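Local structure of hyaluronidase (4UFQ) at residues V145-D148 with R149-P153. The protein probably degrades the glycosaminoglycan hyaluronan, as a trimeric bacterial hyaluronidase. Sequence-based numbering, arbitrary orientation.
Sequences VGID and RAATP
Ile147 and Pro153 make the apolar contact of the loop that follows strand 147-148: CD1, the far end of the isoleucine chain, lies 4.0 Å from CG of the Pro153 ring. CG1 of Ile147 sits between the backbone N and the carbonyl carbon (chi1 62°), and from there the extended chain runs over the inside of the loop, where CD1 also comes to 3.5 Å from Ala151 O and, more loosely, to 4.4 Å from Ala151 CB. The branched isoleucine suits this buried place, since its side chain also touches His158 and Val160 of strand 157-160, while the rigid proline ring packs on His158 as well.

The backbone closes as a type II beta turn from Asp148 to Ala151, in which Ala151 N donates to Asp148 O over 3.0 Å. Ala150 takes the third turn position with a positive phi of 75°, often filled by glycine in this turn type. Ahead of the turn, Gly146, also at positive phi, and Ile147 both face Asp133 in a G1 beta bulge; the bulge interrupts the pairing with strand 132-137, and the turn then folds the chain back on its way to strand 157-160. The small methyl of Ala151 fits against the turn, its CB 3.2 Å from Asp148 O.

Several polar groups find partners outside the turn. Asp148 OD1 forms a salt bridge with Arg162, whose NE also binds Gly146 O. Arg149, its CG anti to the backbone N (chi1 -172°), reaches away from the turn, and its NE bonds to Leu132 O. Ala150 N donates to Asp133 OD2, tying the turn to strand 132-137.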
loop_
_atom_site.group_PDB
_atom_site.type_symbol
_atom_site.label_atom_id
_atom_site.label_comp_id
_atom_site.label_asym_id
_atom_site.label_seq_id
_atom_site.Cartn_x
_atom_site.Cartn_y
_atom_site.Cartn_z
ATOM N N VAL B 145 7.426 -10.641 7.501
ATOM C CA VAL B 145 7.498 -9.514 8.430
ATOM C C VAL B 145 8.866 -9.575 9.120
ATOM O O VAL B 145 9.067 -10.395 10.020
ATOM C CB VAL B 145 6.349 -9.503 9.469
ATOM C CG1 VAL B 145 6.466 -8.285 10.379
ATOM C CG2 VAL B 145 4.965 -9.542 8.812
ATOM N N GLY B 146 9.813 -8.745 8.706
ATOM C CA GLY B 146 11.153 -8.793 9.264
ATOM C C GLY B 146 12.012 -9.941 8.767
ATOM O O GLY B 146 13.044 -10.247 9.372
ATOM N N ILE B 147 11.618 -10.585 7.673
ATOM C CA ILE B 147 12.444 -11.634 7.095
ATOM C C ILE B 147 13.624 -11.000 6.364
ATOM O O ILE B 147 13.634 -9.791 6.080
ATOM C CB ILE B 147 11.627 -12.563 6.132
ATOM C CG1 ILE B 147 11.066 -11.759 4.945
ATOM C CG2 ILE B 147 10.521 -13.275 6.902
ATOM C CD1 ILE B 147 10.427 -12.634 3.878
ATOM N N ASP B 148 14.630 -11.805 6.059
ATOM C CA ASP B 148 15.763 -11.328 5.293
ATOM C C ASP B 148 15.259 -10.846 3.935
ATOM O O ASP B 148 14.364 -11.466 3.343
ATOM C CB ASP B 148 16.795 -12.443 5.111
ATOM C CG ASP B 148 17.467 -12.858 6.414
ATOM O OD1 ASP B 148 17.442 -12.089 7.395
ATOM O OD2 ASP B 148 18.050 -13.959 6.438
ATOM N N ARG B 149 15.817 -9.746 3.443
ATOM C CA ARG B 149 15.311 -9.144 2.213
ATOM C C ARG B 149 15.371 -10.146 1.067
ATOM O O ARG B 149 16.396 -10.799 0.839
ATOM C CB ARG B 149 16.086 -7.874 1.843
ATOM C CG ARG B 149 15.461 -7.125 0.667
ATOM C CD ARG B 149 16.053 -5.746 0.502
ATOM N NE ARG B 149 15.831 -4.910 1.681
ATOM C CZ ARG B 149 16.137 -3.622 1.744
ATOM N NH1 ARG B 149 16.662 -3.027 0.684
ATOM N NH2 ARG B 149 15.915 -2.927 2.854
ATOM N N ALA B 150 14.247 -10.260 0.372
ATOM C CA ALA B 150 14.079 -11.092 -0.827
ATOM C C ALA B 150 13.992 -12.589 -0.534
ATOM O O ALA B 150 13.878 -13.403 -1.453
ATOM C CB ALA B 150 15.162 -10.799 -1.890
ATOM N N ALA B 151 14.015 -12.954 0.742
ATOM C CA ALA B 151 13.833 -14.353 1.119
ATOM C C ALA B 151 12.398 -14.803 0.878
ATOM O O ALA B 151 11.472 -14.005 0.874
ATOM C CB ALA B 151 14.190 -14.576 2.598
ATOM N N THR B 152 12.217 -16.103 0.686
ATOM C CA THR B 152 10.885 -16.678 0.589
ATOM C C THR B 152 10.315 -16.946 1.990
ATOM O O THR B 152 10.940 -17.660 2.785
ATOM C CB THR B 152 10.935 -18.002 -0.181
ATOM O OG1 THR B 152 11.542 -17.782 -1.455
ATOM C CG2 THR B 152 9.535 -18.553 -0.395
ATOM N N PRO B 153 9.129 -16.404 2.302
ATOM C CA PRO B 153 8.530 -16.720 3.606
ATOM C C PRO B 153 8.307 -18.227 3.750
ATOM O O PRO B 153 7.949 -18.882 2.777
ATOM C CB PRO B 153 7.200 -15.960 3.574
ATOM C CG PRO B 153 7.407 -14.859 2.566
ATOM C CD PRO B 153 8.290 -15.469 1.526
#